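Local atomic coordinates of serine protease pet (Escherichia coli, PDB entry 4OM9), a protein that probably acts as a secreted serine protease and enterotoxin of enteroaggregative Escherichia coli, its passenger domain pairing a peptidase with a long beta-helix and likely targeting alpha-fodrin. Residues Glu733-Glu736 with Asp737-Phe741; Ser676-Arg680 with Thr681-Ile685; Gly500-Ala504 with Asn505-Ile509; Val554-Asn558 with Lys559-Lys563. All blocks are in the same frame, centred on the assembly; numbering follows the deposited sequence.

Interaction 1 (Glu733-Glu736 with Asp737-Phe741)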
loop_
_atom_site.group_PDB
_atom_site.type_symbol
_atom_site.label_atom_id
_atom_site.label_comp_id
_atom_site.label_asym_id
_atom_site.label_seq_id
_atom_site.Cartn_x
_atom_site.Cartn_y
_atom_site.Cartn_z
ATOM N N GLU A 733 32.830 -1.608 11.116
ATOM C CA GLU A 733 32.026 -1.879 9.932
ATOM C C GLU A 733 32.850 -2.641 8.911
ATOM O O GLU A 733 34.069 -2.460 8.815
ATOM C CB GLU A 733 31.469 -0.592 9.321
ATOM C CG GLU A 733 32.269 0.646 9.594
ATOM C CD GLU A 733 31.604 1.558 10.607
ATOM O OE1 GLU A 733 30.346 1.601 10.661
ATOM O OE2 GLU A 733 32.358 2.240 11.352
ATOM N N LEU A 734 32.176 -3.501 8.157
ATOM C CA LEU A 734 32.821 -4.387 7.198
ATOM C C LEU A 734 32.099 -4.303 5.854
ATOM O O LEU A 734 30.870 -4.374 5.792
ATOM C CB LEU A 734 32.846 -5.826 7.740
ATOM C CG LEU A 734 32.839 -7.069 6.843
ATOM C CD1 LEU A 734 33.986 -7.058 5.868
ATOM C CD2 LEU A 734 32.865 -8.356 7.670
ATOM N N THR A 735 32.864 -4.137 4.779
ATOM C CA THR A 735 32.281 -3.982 3.449
ATOM C C THR A 735 32.451 -5.267 2.625
ATOM O O THR A 735 33.507 -5.897 2.655
ATOM C CB THR A 735 32.897 -2.778 2.724
ATOM O OG1 THR A 735 32.898 -1.645 3.605
ATOM C CG2 THR A 735 32.098 -2.440 1.484
ATOM N N GLU A 736 31.402 -5.640 1.892
ATOM C CA GLU A 736 31.231 -7.011 1.400
ATOM C C GLU A 736 31.159 -7.193 -0.118
ATOM O O GLU A 736 31.122 -8.322 -0.600
ATOM C CB GLU A 736 29.959 -7.606 2.013
ATOM C CG GLU A 736 29.954 -7.643 3.523
ATOM C CD GLU A 736 30.688 -8.847 4.084
ATOM O OE1 GLU A 736 30.139 -9.491 5.004
ATOM O OE2 GLU A 736 31.816 -9.149 3.621
ATOM N N ASP A 737 31.124 -6.090 -0.857
ATOM C CA ASP A 737 31.040 -6.103 -2.321
ATOM C C ASP A 737 31.695 -4.838 -2.877
ATOM O O ASP A 737 32.228 -4.036 -2.120
ATOM C CB ASP A 737 29.575 -6.178 -2.791
ATOM C CG ASP A 737 29.022 -7.599 -2.801
ATOM O OD1 ASP A 737 29.795 -8.555 -3.004
ATOM O OD2 ASP A 737 27.798 -7.762 -2.625
ATOM N N GLY A 738 31.629 -4.639 -4.191
ATOM C CA GLY A 738 31.966 -3.344 -4.761
ATOM C C GLY A 738 30.959 -2.293 -4.315
ATOM O O GLY A 738 30.188 -1.781 -5.119
ATOM N N ALA A 739 30.980 -1.968 -3.024
ATOM C CA ALA A 739 29.915 -1.205 -2.378
ATOM C C ALA A 739 30.255 0.265 -2.154
ATOM O O ALA A 739 31.275 0.758 -2.631
ATOM C CB ALA A 739 29.566 -1.851 -1.059
ATOM N N ASN A 740 29.374 0.963 -1.439
ATOM C CA ASN A 740 29.598 2.361 -1.060
ATOM C C ASN A 740 29.387 2.621 0.428
ATOM O O ASN A 740 28.347 2.273 1.020
ATOM C CB ASN A 740 28.697 3.300 -1.858
ATOM C CG ASN A 740 29.116 3.420 -3.304
ATOM O OD1 ASN A 740 30.294 3.640 -3.608
ATOM N ND2 ASN A 740 28.158 3.263 -4.209
ATOM N N PHE A 741 30.395 3.236 1.025
ATOM C CA PHE A 741 30.343 3.646 2.411
ATOM C C PHE A 741 30.722 5.121 2.475
ATOM O O PHE A 741 31.895 5.480 2.379
ATOM C CB PHE A 741 31.267 2.778 3.263
ATOM C CG PHE A 741 31.287 3.152 4.717
ATOM C CD1 PHE A 741 32.168 4.117 5.187
ATOM C CD2 PHE A 741 30.443 2.527 5.620
ATOM C CE1 PHE A 741 32.198 4.459 6.518
ATOM C CE2 PHE A 741 30.466 2.864 6.960
ATOM C CZ PHE A 741 31.345 3.831 7.410
#
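Glu733, an acidic residue, is buried against an aromatic ring, bringing its side chain obliquely against Phe741. The meeting spreads over the length of the glutamate: CG lies 3.9 Å from CE2 of Phe741, CD lies 3.9 Å from CZ of the same ring, and OE1 is equally near CE2. The two side chains cross at about a right angle, with the planes of carboxylate and ring 51° apart. Phe741 holds CG anti to its backbone N (chi1 179°), which carries the ring back toward Glu733, while the glutamate chain bends at chi2 and brings its carboxylate to the CE2-CZ end of that ring. Nearer the turn a smaller pair fills the same inner side, as CG2 of Thr735 comes within 3.6 Å of CB of Ala739. Beyond the Thr735-Ala739 pair the chain reverses through Glu736, Asp737 and Gly738. Gly738 is the centre of an inverse gamma turn, closed by a weak bond from Ala739 N to Asp737 O at 2.6 Å. At the same bend OD1 of Asp737 stands 2.8 Å from the carbonyl O of Glu736, two acceptors that probably repel each other. Strand 733-735 runs between strands 703-705 and 747-755 of neighbouring coils, with Leu734 bonded through its backbone to Ile703 and Ser705. Ile703, Val749 and Ile753 touch Glu733, and Ile753 also meets Phe741, which is covered further by Leu709 and Leu711 of strand 708-712.

Interaction 2 (Ser676-Arg680 with Thr681-Ile685)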
loop_
_atom_site.group_PDB
_atom_site.type_symbol
_atom_site.label_atom_id
_atom_site.label_comp_id
_atom_site.label_asym_id
_atom_site.label_seq_id
_atom_site.Cartn_x
_atom_site.Cartn_y
_atom_site.Cartn_z
ATOM N N SER A 676 19.383 5.809 16.586
ATOM C CA SER A 676 19.385 4.351 16.651
ATOM C C SER A 676 20.419 3.806 17.638
ATOM O O SER A 676 21.573 4.248 17.679
ATOM C CB SER A 676 19.635 3.755 15.262
ATOM O OG SER A 676 18.467 3.827 14.468
ATOM N N SER A 677 19.991 2.825 18.419
ATOM C CA SER A 677 20.838 2.210 19.416
ATOM C C SER A 677 20.742 0.682 19.347
ATOM O O SER A 677 19.709 0.096 19.657
ATOM C CB SER A 677 20.455 2.730 20.803
ATOM O OG SER A 677 20.400 1.671 21.742
ATOM N N LEU A 678 21.819 0.043 18.911
ATOM C CA LEU A 678 21.868 -1.408 18.796
ATOM C C LEU A 678 22.839 -2.003 19.825
ATOM O O LEU A 678 24.044 -1.711 19.822
ATOM C CB LEU A 678 22.281 -1.815 17.387
ATOM C CG LEU A 678 21.312 -1.778 16.199
ATOM C CD1 LEU A 678 20.077 -0.889 16.417
ATOM C CD2 LEU A 678 22.030 -1.390 14.906
ATOM N N ASP A 679 22.312 -2.829 20.721
ATOM C CA ASP A 679 23.147 -3.467 21.726
ATOM C C ASP A 679 23.169 -4.965 21.510
ATOM O O ASP A 679 22.174 -5.630 21.749
ATOM C CB ASP A 679 22.654 -3.143 23.131
ATOM C CG ASP A 679 23.557 -3.718 24.206
ATOM O OD1 ASP A 679 24.693 -4.107 23.877
ATOM O OD2 ASP A 679 23.136 -3.785 25.384
ATOM N N ARG A 680 24.311 -5.485 21.066
ATOM C CA ARG A 680 24.444 -6.894 20.698
ATOM C C ARG A 680 23.492 -7.203 19.546
ATOM O O ARG A 680 22.998 -8.316 19.394
ATOM C CB ARG A 680 24.180 -7.802 21.910
ATOM C CG ARG A 680 24.902 -7.334 23.169
ATOM C CD ARG A 680 24.783 -8.310 24.327
ATOM N NE ARG A 680 23.406 -8.524 24.769
ATOM C CZ ARG A 680 22.706 -7.669 25.510
ATOM N NH1 ARG A 680 23.229 -6.514 25.889
ATOM N NH2 ARG A 680 21.474 -7.966 25.870
ATOM N N THR A 681 23.249 -6.192 18.728
ATOM C CA THR A 681 22.324 -6.323 17.620
ATOM C C THR A 681 22.993 -6.166 16.249
ATOM O O THR A 681 23.169 -5.053 15.759
ATOM C CB THR A 681 21.143 -5.307 17.759
ATOM O OG1 THR A 681 20.346 -5.644 18.913
ATOM C CG2 THR A 681 20.245 -5.305 16.490
ATOM N N ALA A 682 23.339 -7.290 15.626
ATOM C CA ALA A 682 24.072 -7.265 14.360
ATOM C C ALA A 682 23.253 -6.698 13.187
ATOM O O ALA A 682 22.102 -7.081 12.970
ATOM C CB ALA A 682 24.567 -8.658 14.016
ATOM N N LEU A 683 23.875 -5.793 12.434
ATOM C CA LEU A 683 23.230 -5.125 11.319
ATOM C C LEU A 683 23.852 -5.521 9.990
ATOM O O LEU A 683 25.035 -5.263 9.753
ATOM C CB LEU A 683 23.310 -3.609 11.488
ATOM C CG LEU A 683 22.807 -2.811 10.275
ATOM C CD1 LEU A 683 21.414 -3.245 9.875
ATOM C CD2 LEU A 683 22.826 -1.330 10.560
ATOM N N THR A 684 23.061 -6.130 9.113
ATOM C CA THR A 684 23.581 -6.538 7.814
ATOM C C THR A 684 22.857 -5.854 6.668
ATOM O O THR A 684 21.663 -6.050 6.471
ATOM C CB THR A 684 23.498 -8.061 7.615
ATOM O OG1 THR A 684 24.323 -8.712 8.589
ATOM C CG2 THR A 684 24.003 -8.438 6.225
ATOM N N ILE A 685 23.602 -5.053 5.912
ATOM C CA ILE A 685 23.067 -4.332 4.759
ATOM C C ILE A 685 23.470 -5.056 3.489
ATOM O O ILE A 685 24.645 -5.074 3.138
ATOM C CB ILE A 685 23.569 -2.882 4.743
ATOM C CG1 ILE A 685 23.126 -2.190 6.040
ATOM C CG2 ILE A 685 23.068 -2.158 3.528
ATOM C CD1 ILE A 685 23.506 -0.733 6.149
#
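Leu678 and Thr681 make the main apolar contact, side chain against side chain across a bend in the chain. CB of Leu678 lies 3.7 Å from CB of Thr681, and the two side chains cross at about a right angle. CG of Leu678 also comes to 3.7 Å from CG2 of Thr681. The threonine sets its methyl anti to the backbone N and its hydroxyl beside that N (chi1 -66°), which turns the carbon branch to the leucine and leaves the oxygen on another side. Beyond this pair CD2 of Leu678 reaches to 4.3 Å from CB of Leu683, a looser touch that carries the hydrophobic interior round from one strand to the next. The bend is one corner of a coil of the right-handed beta-helix of autotransporter passengers: strand 676-679 arrives on one face, strand 682-685 leaves on another, and Arg680, with positive phi (61°), makes the change of direction. Ile662 of the adjoining coil touches Leu678, Thr681 and Leu683 alike. Polar contacts tie the corner to its neighbours. NH1 of Arg680 forms a salt bridge with OD2 of Asp679 at 2.8 Å, the arginine chain bending at chi3 to fold back on its neighbour. Its NE makes a second salt bridge to Asp659, whose backbone O also bonds OG1 of Thr681. On the other neighbouring coil Thr700 joins both OD1 of Asp679 and the backbone N of Arg680 through its hydroxyl.

Interaction 3 (Gly500-Ala504 with Asn505-Ile509)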
loop_
_atom_site.group_PDB
_atom_site.type_symbol
_atom_site.label_atom_id
_atom_site.label_comp_id
_atom_site.label_asym_id
_atom_site.label_seq_id
_atom_site.Cartn_x
_atom_site.Cartn_y
_atom_site.Cartn_z
ATOM N N GLY A 500 -2.970 -3.904 3.871
ATOM C CA GLY A 500 -3.632 -2.629 3.671
ATOM C C GLY A 500 -2.872 -1.510 4.351
ATOM O O GLY A 500 -1.752 -1.705 4.816
ATOM N N ASP A 501 -3.487 -0.337 4.410
ATOM C CA ASP A 501 -2.870 0.810 5.058
ATOM C C ASP A 501 -3.111 0.783 6.562
ATOM O O ASP A 501 -4.244 0.556 7.027
ATOM C CB ASP A 501 -3.405 2.114 4.459
ATOM C CG ASP A 501 -3.032 2.266 3.019
ATOM O OD1 ASP A 501 -1.818 2.187 2.718
ATOM O OD2 ASP A 501 -3.943 2.439 2.181
ATOM N N ILE A 502 -2.041 1.023 7.308
ATOM C CA ILE A 502 -2.072 1.006 8.755
ATOM C C ILE A 502 -1.589 2.324 9.334
ATOM O O ILE A 502 -0.408 2.679 9.201
ATOM C CB ILE A 502 -1.198 -0.111 9.331
ATOM C CG1 ILE A 502 -1.657 -1.468 8.805
ATOM C CG2 ILE A 502 -1.295 -0.099 10.852
ATOM C CD1 ILE A 502 -2.997 -1.936 9.451
ATOM N N GLN A 503 -2.508 3.039 9.972
ATOM C CA GLN A 503 -2.209 4.263 10.698
ATOM C C GLN A 503 -2.595 4.027 12.146
ATOM O O GLN A 503 -3.780 3.904 12.458
ATOM C CB GLN A 503 -2.977 5.452 10.108
ATOM C CG GLN A 503 -2.921 6.724 10.934
ATOM C CD GLN A 503 -1.522 7.292 11.017
ATOM O OE1 GLN A 503 -0.936 7.671 9.997
ATOM N NE2 GLN A 503 -0.960 7.334 12.235
ATOM N N ALA A 504 -1.610 3.946 13.027
ATOM C CA ALA A 504 -1.865 3.577 14.411
ATOM C C ALA A 504 -0.996 4.372 15.381
ATOM O O ALA A 504 0.134 4.733 15.054
ATOM C CB ALA A 504 -1.634 2.082 14.600
ATOM N N ASN A 505 -1.525 4.649 16.572
ATOM C CA ASN A 505 -0.728 5.295 17.603
ATOM C C ASN A 505 0.530 4.482 17.830
ATOM O O ASN A 505 1.631 5.008 17.802
ATOM C CB ASN A 505 -1.512 5.433 18.908
ATOM C CG ASN A 505 -2.858 6.116 18.715
ATOM O OD1 ASN A 505 -2.995 7.019 17.894
ATOM N ND2 ASN A 505 -3.856 5.678 19.471
ATOM N N SER A 506 0.358 3.181 18.024
ATOM C CA SER A 506 1.488 2.308 18.275
ATOM C C SER A 506 1.120 0.889 17.924
ATOM O O SER A 506 -0.045 0.578 17.700
ATOM C CB SER A 506 1.950 2.385 19.737
ATOM O OG SER A 506 0.972 1.853 20.618
ATOM N N ILE A 507 2.132 0.033 17.862
ATOM C CA ILE A 507 1.935 -1.358 17.503
ATOM C C ILE A 507 2.812 -2.197 18.406
ATOM O O ILE A 507 3.995 -1.895 18.588
ATOM C CB ILE A 507 2.287 -1.644 16.025
ATOM C CG1 ILE A 507 1.324 -0.931 15.070
ATOM C CG2 ILE A 507 2.266 -3.132 15.755
ATOM C CD1 ILE A 507 1.756 -1.009 13.592
ATOM N N SER A 508 2.242 -3.248 18.976
ATOM C CA SER A 508 3.007 -4.087 19.880
ATOM C C SER A 508 2.876 -5.553 19.501
ATOM O O SER A 508 1.779 -6.057 19.279
ATOM C CB SER A 508 2.567 -3.856 21.320
ATOM O OG SER A 508 2.670 -5.055 22.047
ATOM N N ILE A 509 4.027 -6.212 19.436
ATOM C CA ILE A 509 4.169 -7.569 18.944
ATOM C C ILE A 509 4.922 -8.418 19.941
ATOM O O ILE A 509 6.060 -8.115 20.264
ATOM C CB ILE A 509 4.955 -7.606 17.649
ATOM C CG1 ILE A 509 4.543 -6.459 16.734
ATOM C CG2 ILE A 509 4.796 -8.947 16.989
ATOM C CD1 ILE A 509 3.198 -6.659 16.120
#
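With chi1 near -58° Ile502 holds its CG2 branch anti to the backbone N, and Ile507, its CD1 swung anti to CA (chi2 171°), stretches its longer branch back to meet it. The methyl carbons CG2 of Ile502 and CD1 of Ile507 end 4.2 Å apart. Ala504 fills the inner angle between them, its CB 4.2 Å from CG1 of Ile507 and 3.8 Å from the carbonyl O of Ser506. These small contacts line the inside of a sharp corner in which the chain swings round at Asn505, whose backbone takes helical torsions for this one residue. Strand 502-504 enters the corner and strand 506-509 leaves it, their N-to-C directions 100° apart, on different faces of the beta-helix. Asn505 turns its side chain outward, where ND2 bonds both Glu460 and Asn480 of preceding coils, and OG of Ser506 bonds Arg482. Strand 502-504 pairs in parallel with strand 576-583, and strand 506-510 is flanked in the same way by strands 481-486 and 585-589. From these strands Leu483, Phe583 and Leu586 pack against Ile507 in the core, and Phe581 does so against Ile502.

Interaction 4 (Val554-Asn558 with Lys559-Lys563)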
loop_
_atom_site.group_PDB
_atom_site.type_symbol
_atom_site.label_atom_id
_atom_site.label_comp_id
_atom_site.label_asym_id
_atom_site.label_seq_id
_atom_site.Cartn_x
_atom_site.Cartn_y
_atom_site.Cartn_z
ATOM N N VAL A 554 2.495 -15.941 -26.578
ATOM C CA VAL A 554 2.684 -14.522 -26.312
ATOM C C VAL A 554 3.052 -14.292 -24.848
ATOM O O VAL A 554 3.720 -13.313 -24.513
ATOM C CB VAL A 554 1.422 -13.696 -26.669
ATOM C CG1 VAL A 554 0.271 -13.990 -25.704
ATOM C CG2 VAL A 554 1.738 -12.204 -26.668
ATOM N N ASN A 555 2.628 -15.204 -23.977
ATOM C CA ASN A 555 2.966 -15.111 -22.565
ATOM C C ASN A 555 4.408 -15.562 -22.331
ATOM O O ASN A 555 5.097 -15.029 -21.472
ATOM C CB ASN A 555 1.993 -15.938 -21.704
ATOM C CG ASN A 555 0.681 -15.201 -21.401
ATOM O OD1 ASN A 555 0.612 -13.969 -21.444
ATOM N ND2 ASN A 555 -0.358 -15.962 -21.075
ATOM N N GLN A 556 4.870 -16.539 -23.103
ATOM C CA GLN A 556 6.259 -16.986 -22.981
ATOM C C GLN A 556 7.252 -15.930 -23.484
ATOM O O GLN A 556 8.332 -15.779 -22.922
ATOM C CB GLN A 556 6.484 -18.307 -23.729
ATOM C CG GLN A 556 5.781 -19.533 -23.127
ATOM C CD GLN A 556 6.156 -19.816 -21.681
ATOM O OE1 GLN A 556 7.170 -19.336 -21.177
ATOM N NE2 GLN A 556 5.327 -20.608 -21.004
ATOM N N LYS A 557 6.885 -15.190 -24.525
ATOM C CA LYS A 557 7.783 -14.167 -25.054
ATOM C C LYS A 557 7.819 -12.898 -24.195
ATOM O O LYS A 557 8.854 -12.240 -24.093
ATOM C CB LYS A 557 7.399 -13.808 -26.492
ATOM C CG LYS A 557 8.510 -13.112 -27.264
ATOM C CD LYS A 557 8.640 -13.677 -28.676
ATOM C CE LYS A 557 9.531 -12.808 -29.555
ATOM N NZ LYS A 557 8.918 -11.474 -29.826
ATOM N N ASN A 558 6.696 -12.544 -23.580
ATOM C CA ASN A 558 6.669 -11.361 -22.726
ATOM C C ASN A 558 6.897 -11.703 -21.258
ATOM O O ASN A 558 7.040 -10.810 -20.427
ATOM C CB ASN A 558 5.343 -10.610 -22.888
ATOM C CG ASN A 558 5.133 -10.097 -24.302
ATOM O OD1 ASN A 558 5.416 -10.799 -25.268
ATOM N ND2 ASN A 558 4.642 -8.867 -24.428
ATOM N N LYS A 559 6.946 -12.997 -20.957
ATOM C CA LYS A 559 6.994 -13.496 -19.577
ATOM C C LYS A 559 5.786 -13.004 -18.741
ATOM O O LYS A 559 5.942 -12.480 -17.637
ATOM C CB LYS A 559 8.322 -13.113 -18.909
ATOM C CG LYS A 559 9.540 -13.897 -19.416
ATOM C CD LYS A 559 9.474 -15.370 -19.002
ATOM C CE LYS A 559 10.807 -16.101 -19.212
ATOM N NZ LYS A 559 10.891 -16.845 -20.508
ATOM N N THR A 560 4.583 -13.196 -19.285
ATOM C CA THR A 560 3.349 -12.835 -18.594
ATOM C C THR A 560 2.354 -13.995 -18.485
ATOM O O THR A 560 1.175 -13.823 -18.767
ATOM C CB THR A 560 2.625 -11.651 -19.286
ATOM O OG1 THR A 560 2.251 -12.018 -20.618
ATOM C CG2 THR A 560 3.508 -10.413 -19.324
ATOM N N THR A 561 2.812 -15.161 -18.048
ATOM C CA THR A 561 1.916 -16.301 -17.846
ATOM C C THR A 561 0.884 -16.053 -16.729
ATOM O O THR A 561 -0.155 -16.718 -16.666
ATOM C CB THR A 561 2.712 -17.587 -17.523
ATOM O OG1 THR A 561 3.467 -17.404 -16.317
ATOM C CG2 THR A 561 3.666 -17.925 -18.665
ATOM N N TYR A 562 1.160 -15.085 -15.861
ATOM C CA TYR A 562 0.247 -14.761 -14.773
ATOM C C TYR A 562 -1.133 -14.241 -15.250
ATOM O O TYR A 562 -2.090 -14.203 -14.474
ATOM C CB TYR A 562 0.901 -13.736 -13.843
ATOM C CG TYR A 562 1.405 -12.476 -14.520
ATOM C CD1 TYR A 562 0.542 -11.429 -14.811
ATOM C CD2 TYR A 562 2.754 -12.324 -14.843
ATOM C CE1 TYR A 562 1.001 -10.276 -15.421
ATOM C CE2 TYR A 562 3.220 -11.171 -15.434
ATOM C CZ TYR A 562 2.339 -10.149 -15.727
ATOM O OH TYR A 562 2.789 -8.988 -16.335
ATOM N N LYS A 563 -1.219 -13.871 -16.527
ATOM C CA LYS A 563 -2.430 -13.291 -17.114
ATOM C C LYS A 563 -3.460 -14.337 -17.472
ATOM O O LYS A 563 -4.629 -14.024 -17.633
ATOM C CB LYS A 563 -2.099 -12.491 -18.382
ATOM C CG LYS A 563 -1.393 -11.160 -18.163
ATOM C CD LYS A 563 -1.111 -10.484 -19.508
ATOM C CE LYS A 563 -0.764 -9.011 -19.348
ATOM N NZ LYS A 563 -0.670 -8.306 -20.667
#
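The end of helix 552-558 is closed here by a C-cap carrying the six-to-one backbone bond of the Schellman motif: Thr560 N gives its hydrogen to the carbonyl O of Asn555 at 2.9 Å. The bond is moderately bent, 149° at the hydrogen, and lies in the carbonyl plane on a lone pair. Lys559 makes it possible by taking a positive phi (57°), which swings the chain off the helix and brings Thr560 back under its last turn. A second bond joins the same two residues through their side chains, OG1 of Thr560 donating to OD1 of Asn555 at 2.7 Å from 29° off the plane of the amide. The threonine hydroxyl sits between its backbone N and carbonyl carbon, while CG2 goes the other way, 4.0 Å from CB of Asn558. Beside these bonds CG2 of Thr561 fits between two helix residues, 4.0 Å from CB of Asn555 and 3.9 Å from NE2 of Gln556, an amide nitrogen that is bonded to Asn552. Outside the turn, Trp9 donates NE1 to OD1 of Asn555 and makes a cation-pi contact with Lys563, while ND2 of Asn555 bonds Ser564. The amide of Asn555 is thus fixed in rotation by donors on its oxygen and an acceptor on its nitrogen, and the positive charge of Lys559 beside the helix C-terminus should suit the partial negative charge there.

Overall arrangement
Along the chain the order is interaction 3, 4, 2, 1. Interactions 3, 2 and 1 mark successive places along the beta-helix: the centres of interactions 2 and 3 are about 23 Å apart, and those of interactions 1 and 2 about 16 Å. Interactions 2 and 1 are closely linked: strand 682-685 pairs in parallel with 703-705, and that with 733-735, so one coil separates them. Interaction 4 stands apart, its centre about 37 Å from those of interactions 1 and 3. The centres of interactions 2 and 4 are about 42 Å apart. Interaction 4 belongs to the excursion between strands 514-520 and 576-583, whose helix 552-558 meets Trp9 near the chain's start. The stalk thus repeats its corners, while the excursion meets the N-terminal part.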